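Local coordinates for biogenic amine-binding protein (Rhodnius prolixus, PDB 4GE1) that binds small biogenic amines such as tryptamine in a lipocalin barrel and, secreted in the saliva of a blood-feeding insect, probably sequesters host serotonin and norepinephrine, at residues K102-D114 with V122-Y134. Residues are numbered along the deposited sequence; the frame is centred on the assembly and turned at random.
Sequences KIDERTLQVSYID and VVHVCDPAAPDYY. With TSS (2-(1H-indol-3-yl)ethanamine), chain E.
One wall of the tryptamine pocket is a beta hairpin in which 102-114 pairs antiparallel with the strand at the start of 122-134, V110 facing V125 and Y112 facing V123 on the ligand side. Backbone bonds join Q109 to C126 and S111 to H124 in both directions, Q109 N giving 2.9 Å to C126 O. At I113 and D114, both opposite V122, a classic beta bulge shifts the register by one residue. V123 lays CG2 over the centre of the Y112 ring, 3.7 Å from its centroid and 8° off the normal, a CH-pi contact. The same methyl, V123 CG2, also meets V110 CG1 at 3.6 Å. Y112 suits this place because its flat ring packs on valine while its OH bonds Q139 NE2, a fellow pocket residue. V110 CG2 lies 3.7 Å from TSS CZ3 and V125 CG2 as far from TSS CD2, branched valines fitting the flat indole. L108 CG stands beside its backbone N (chi1 -65°), and the fork splits: CD1 meets V125 CG1, CD2 reaches the Y133 ring edge. R106 NH1 comes obliquely to Y133 CZ at 3.7 Å, while NH2 bonds N93 OD1 on the neighbouring strand. On the reverse face a water lies within hydrogen-bonding distance of S111 OG, H124 ND1 and the carbonyl oxygens of Q109 and H124; C126 adds a disulfide to C5. Beyond it, D127 OD1 accepts from A129 N, an Asx turn within the type I turn from D127 to A130. A hairpin lining its cavity with apolar and aromatic side chains is characteristic of the lipocalin barrel.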
loop_
_atom_site.group_PDB
_atom_site.type_symbol
_atom_site.label_atom_id
_atom_site.label_comp_id
_atom_site.label_asym_id
_atom_site.label_seq_id
_atom_site.Cartn_x
_atom_site.Cartn_y
_atom_site.Cartn_z
ATOM N N LYS A 102 10.330 -0.629 -16.688
ATOM C CA LYS A 102 9.203 -1.512 -16.408
ATOM C C LYS A 102 9.593 -2.994 -16.468
ATOM O O LYS A 102 10.164 -3.459 -17.457
ATOM C CB LYS A 102 8.044 -1.227 -17.370
ATOM C CG LYS A 102 6.968 -2.310 -17.399
ATOM C CD LYS A 102 6.911 -2.967 -18.764
ATOM C CE LYS A 102 6.073 -4.244 -18.750
ATOM N NZ LYS A 102 6.335 -5.078 -19.961
ATOM N N ILE A 103 9.289 -3.718 -15.395
ATOM C CA ILE A 103 9.399 -5.172 -15.375
ATOM C C ILE A 103 8.057 -5.821 -15.745
ATOM O O ILE A 103 8.001 -6.722 -16.587
ATOM C CB ILE A 103 9.840 -5.673 -13.985
ATOM C CG1 ILE A 103 11.289 -5.264 -13.708
ATOM C CG2 ILE A 103 9.692 -7.183 -13.881
ATOM C CD1 ILE A 103 11.815 -5.735 -12.370
ATOM N N ASP A 104 6.982 -5.345 -15.111
ATOM C CA ASP A 104 5.630 -5.873 -15.317
ATOM C C ASP A 104 4.618 -4.836 -14.838
ATOM O O ASP A 104 4.985 -3.874 -14.141
ATOM C CB ASP A 104 5.440 -7.178 -14.532
ATOM C CG ASP A 104 4.220 -7.978 -14.988
ATOM O OD1 ASP A 104 3.421 -7.471 -15.807
ATOM O OD2 ASP A 104 4.059 -9.126 -14.519
ATOM N N GLU A 105 3.353 -5.031 -15.216
ATOM C CA GLU A 105 2.275 -4.114 -14.841
ATOM C C GLU A 105 0.955 -4.865 -14.578
ATOM O O GLU A 105 0.717 -5.969 -15.106
ATOM C CB GLU A 105 2.071 -3.044 -15.928
ATOM C CG GLU A 105 1.765 -3.603 -17.330
ATOM C CD GLU A 105 1.780 -2.533 -18.432
ATOM O OE1 GLU A 105 0.699 -2.013 -18.788
ATOM O OE2 GLU A 105 2.871 -2.236 -18.969
ATOM N N ARG A 106 0.096 -4.262 -13.766
ATOM C CA ARG A 106 -1.167 -4.881 -13.403
ATOM C C ARG A 106 -2.151 -3.820 -12.947
ATOM O O ARG A 106 -1.777 -2.673 -12.666
ATOM C CB ARG A 106 -0.936 -5.840 -12.249
ATOM C CG ARG A 106 -0.427 -5.123 -11.026
ATOM C CD ARG A 106 0.277 -6.048 -10.064
ATOM N NE ARG A 106 1.162 -5.288 -9.184
ATOM C CZ ARG A 106 1.599 -5.718 -8.006
ATOM N NH1 ARG A 106 1.224 -6.910 -7.558
ATOM N NH2 ARG A 106 2.406 -4.956 -7.274
ATOM N N THR A 107 -3.414 -4.217 -12.861
ATOM C CA THR A 107 -4.456 -3.359 -12.327
ATOM C C THR A 107 -4.736 -3.758 -10.883
ATOM O O THR A 107 -4.877 -4.945 -10.579
ATOM C CB THR A 107 -5.747 -3.522 -13.134
ATOM O OG1 THR A 107 -5.451 -3.380 -14.527
ATOM C CG2 THR A 107 -6.777 -2.487 -12.722
ATOM N N LEU A 108 -4.813 -2.772 -9.997
ATOM C CA LEU A 108 -5.107 -3.029 -8.592
ATOM C C LEU A 108 -6.345 -2.270 -8.145
ATOM O O LEU A 108 -6.443 -1.052 -8.330
ATOM C CB LEU A 108 -3.922 -2.633 -7.705
ATOM C CG LEU A 108 -2.633 -3.434 -7.881
ATOM C CD1 LEU A 108 -1.515 -2.913 -6.991
ATOM C CD2 LEU A 108 -2.905 -4.875 -7.577
ATOM N N GLN A 109 -7.296 -2.992 -7.560
ATOM C CA GLN A 109 -8.450 -2.352 -6.940
ATOM C C GLN A 109 -8.129 -2.081 -5.474
ATOM O O GLN A 109 -7.856 -3.010 -4.706
ATOM C CB GLN A 109 -9.685 -3.248 -7.071
ATOM C CG GLN A 109 -9.922 -3.740 -8.495
ATOM C CD GLN A 109 -11.168 -4.611 -8.629
ATOM O OE1 GLN A 109 -11.814 -4.959 -7.636
ATOM N NE2 GLN A 109 -11.514 -4.959 -9.863
ATOM N N VAL A 110 -8.149 -0.807 -5.091
ATOM C CA VAL A 110 -7.768 -0.419 -3.741
ATOM C C VAL A 110 -8.985 -0.008 -2.922
ATOM O O VAL A 110 -9.817 0.783 -3.379
ATOM C CB VAL A 110 -6.752 0.751 -3.758
ATOM C CG1 VAL A 110 -6.217 1.017 -2.359
ATOM C CG2 VAL A 110 -5.600 0.469 -4.731
ATOM N N SER A 111 -9.092 -0.533 -1.707
ATOM C CA SER A 111 -10.217 -0.175 -0.845
ATOM C C SER A 111 -9.753 0.168 0.559
ATOM O O SER A 111 -9.350 -0.716 1.315
ATOM C CB SER A 111 -11.233 -1.326 -0.769
ATOM O OG SER A 111 -11.439 -1.916 -2.037
ATOM N N TYR A 112 -9.810 1.445 0.912
ATOM C CA TYR A 112 -9.472 1.851 2.270
ATOM C C TYR A 112 -10.633 1.614 3.230
ATOM O O TYR A 112 -11.692 2.241 3.140
ATOM C CB TYR A 112 -8.922 3.286 2.332
ATOM C CG TYR A 112 -7.448 3.322 1.995
ATOM C CD1 TYR A 112 -7.017 3.604 0.708
ATOM C CD2 TYR A 112 -6.489 3.013 2.954
ATOM C CE1 TYR A 112 -5.666 3.613 0.387
ATOM C CE2 TYR A 112 -5.130 3.015 2.644
ATOM C CZ TYR A 112 -4.726 3.319 1.357
ATOM O OH TYR A 112 -3.388 3.316 1.027
ATOM N N ILE A 113 -10.409 0.668 4.133
ATOM C CA ILE A 113 -11.369 0.275 5.144
ATOM C C ILE A 113 -11.523 1.353 6.213
ATOM O O ILE A 113 -12.635 1.606 6.695
ATOM C CB ILE A 113 -10.920 -1.045 5.789
ATOM C CG1 ILE A 113 -10.931 -2.160 4.745
ATOM C CG2 ILE A 113 -11.792 -1.392 6.978
ATOM C CD1 ILE A 113 -10.306 -3.451 5.222
ATOM N N ASP A 114 -10.406 1.990 6.569
ATOM C CA ASP A 114 -10.388 3.044 7.582
ATOM C C ASP A 114 -9.049 3.796 7.596
ATOM O O ASP A 114 -8.023 3.267 7.160
ATOM C CB ASP A 114 -10.668 2.457 8.967
ATOM C CG ASP A 114 -10.926 3.524 10.019
ATOM O OD1 ASP A 114 -11.414 4.618 9.660
ATOM O OD2 ASP A 114 -10.652 3.266 11.210
ATOM N N VAL A 122 -6.030 1.327 7.017
ATOM C CA VAL A 122 -6.193 -0.104 6.815
ATOM C C VAL A 122 -6.740 -0.330 5.411
ATOM O O VAL A 122 -7.714 0.301 5.004
ATOM C CB VAL A 122 -7.114 -0.699 7.878
ATOM C CG1 VAL A 122 -7.294 -2.190 7.652
ATOM C CG2 VAL A 122 -6.544 -0.413 9.268
ATOM N N VAL A 123 -6.093 -1.205 4.653
ATOM C CA VAL A 123 -6.390 -1.287 3.233
ATOM C C VAL A 123 -6.575 -2.725 2.756
ATOM O O VAL A 123 -6.019 -3.662 3.326
ATOM C CB VAL A 123 -5.296 -0.563 2.386
ATOM C CG1 VAL A 123 -3.973 -1.357 2.368
ATOM C CG2 VAL A 123 -5.793 -0.284 0.975
ATOM N N HIS A 124 -7.394 -2.888 1.724
ATOM C CA HIS A 124 -7.484 -4.140 0.995
ATOM C C HIS A 124 -7.097 -3.870 -0.453
ATOM O O HIS A 124 -7.679 -2.996 -1.107
ATOM C CB HIS A 124 -8.903 -4.714 1.077
ATOM C CG HIS A 124 -9.142 -5.868 0.151
ATOM N ND1 HIS A 124 -9.711 -5.718 -1.092
ATOM C CD2 HIS A 124 -8.882 -7.191 0.294
ATOM C CE1 HIS A 124 -9.796 -6.902 -1.681
ATOM N NE2 HIS A 124 -9.300 -7.808 -0.862
ATOM N N VAL A 125 -6.088 -4.592 -0.938
ATOM C CA VAL A 125 -5.623 -4.448 -2.312
ATOM C C VAL A 125 -5.746 -5.766 -3.049
ATOM O O VAL A 125 -5.376 -6.813 -2.522
ATOM C CB VAL A 125 -4.167 -4.001 -2.377
ATOM C CG1 VAL A 125 -3.780 -3.694 -3.822
ATOM C CG2 VAL A 125 -3.942 -2.794 -1.484
ATOM N N CYS A 126 -6.259 -5.723 -4.271
ATOM C CA CYS A 126 -6.469 -6.958 -5.016
ATOM C C CYS A 126 -6.380 -6.782 -6.525
ATOM O O CYS A 126 -6.774 -5.755 -7.065
ATOM C CB CYS A 126 -7.814 -7.576 -4.640
ATOM S SG CYS A 126 -8.014 -9.230 -5.283
ATOM N N ASP A 127 -5.860 -7.801 -7.197
ATOM C CA ASP A 127 -5.696 -7.772 -8.643
ATOM C C ASP A 127 -6.739 -8.669 -9.281
ATOM O O ASP A 127 -6.748 -9.870 -9.043
ATOM C CB ASP A 127 -4.289 -8.247 -9.013
ATOM C CG ASP A 127 -4.020 -8.187 -10.506
ATOM O OD1 ASP A 127 -4.983 -8.070 -11.298
ATOM O OD2 ASP A 127 -2.834 -8.272 -10.889
ATOM N N PRO A 128 -7.625 -8.085 -10.097
ATOM C CA PRO A 128 -8.725 -8.803 -10.752
ATOM C C PRO A 128 -8.217 -9.926 -11.649
ATOM O O PRO A 128 -8.946 -10.881 -11.916
ATOM C CB PRO A 128 -9.389 -7.721 -11.604
ATOM C CG PRO A 128 -9.005 -6.435 -10.959
ATOM C CD PRO A 128 -7.638 -6.648 -10.413
ATOM N N ALA A 129 -6.978 -9.805 -12.111
ATOM C CA ALA A 129 -6.377 -10.825 -12.961
ATOM C C ALA A 129 -5.626 -11.858 -12.127
ATOM O O ALA A 129 -5.180 -12.881 -12.644
ATOM C CB ALA A 129 -5.445 -10.183 -13.979
ATOM N N ALA A 130 -5.481 -11.583 -10.837
ATOM C CA ALA A 130 -4.797 -12.502 -9.932
ATOM C C ALA A 130 -5.404 -12.427 -8.534
ATOM O O ALA A 130 -4.726 -12.067 -7.573
ATOM C CB ALA A 130 -3.312 -12.192 -9.885
ATOM N N PRO A 131 -6.693 -12.777 -8.424
ATOM C CA PRO A 131 -7.465 -12.655 -7.181
ATOM C C PRO A 131 -6.857 -13.452 -6.033
ATOM O O PRO A 131 -7.082 -13.102 -4.870
ATOM C CB PRO A 131 -8.827 -13.238 -7.562
ATOM C CG PRO A 131 -8.540 -14.143 -8.731
ATOM C CD PRO A 131 -7.466 -13.434 -9.491
ATOM N N ASP A 132 -6.120 -14.514 -6.359
ATOM C CA ASP A 132 -5.411 -15.291 -5.354
ATOM C C ASP A 132 -4.373 -14.431 -4.649
ATOM O O ASP A 132 -4.029 -14.686 -3.494
ATOM C CB ASP A 132 -4.759 -16.533 -5.975
ATOM C CG ASP A 132 -5.752 -17.664 -6.197
ATOM O OD1 ASP A 132 -6.925 -17.510 -5.788
ATOM O OD2 ASP A 132 -5.361 -18.710 -6.767
ATOM N N TYR A 133 -3.871 -13.419 -5.355
ATOM C CA TYR A 133 -3.065 -12.377 -4.735
ATOM C C TYR A 133 -3.983 -11.295 -4.191
ATOM O O TYR A 133 -4.414 -10.399 -4.927
ATOM C CB TYR A 133 -2.086 -11.748 -5.733
ATOM C CG TYR A 133 -1.623 -10.347 -5.337
ATOM C CD1 TYR A 133 -0.584 -10.166 -4.431
ATOM C CD2 TYR A 133 -2.225 -9.210 -5.872
ATOM C CE1 TYR A 133 -0.159 -8.898 -4.068
ATOM C CE2 TYR A 133 -1.810 -7.942 -5.507
ATOM C CZ TYR A 133 -0.775 -7.793 -4.606
ATOM O OH TYR A 133 -0.343 -6.534 -4.241
ATOM N N TYR A 134 -4.309 -11.390 -2.911
ATOM C CA TYR A 134 -4.994 -10.291 -2.262
ATOM C C TYR A 134 -4.208 -9.888 -1.037
ATOM O O TYR A 134 -3.514 -10.708 -0.422
ATOM C CB TYR A 134 -6.439 -10.642 -1.897
ATOM C CG TYR A 134 -6.583 -11.679 -0.804
ATOM C CD1 TYR A 134 -6.838 -13.009 -1.115
ATOM C CD2 TYR A 134 -6.480 -11.329 0.540
ATOM C CE1 TYR A 134 -6.975 -13.966 -0.124
ATOM C CE2 TYR A 134 -6.620 -12.290 1.545
ATOM C CZ TYR A 134 -6.868 -13.600 1.203
ATOM O OH TYR A 134 -7.021 -14.559 2.187
HETATM N N1 TSS E . 2.646 -1.883 -3.626
HETATM C CA TSS E . 1.657 -2.868 -3.990
HETATM C CB TSS E . 0.693 -3.290 -2.926
HETATM C CG TSS E . 0.208 -2.247 -1.970
HETATM C CD1 TSS E . 0.525 -2.148 -0.623
HETATM N NE1 TSS E . -0.117 -1.087 -0.092
HETATM C CE2 TSS E . -0.856 -0.461 -1.075
HETATM C CD2 TSS E . -0.678 -1.159 -2.243
HETATM C CZ2 TSS E . -1.688 0.691 -1.046
HETATM C CH2 TSS E . -2.339 1.109 -2.203
HETATM C CZ3 TSS E . -2.159 0.397 -3.391
HETATM C CE3 TSS E . -1.333 -0.733 -3.421
HETATM O O HOH W 1 -9.949 -3.733 -3.081
#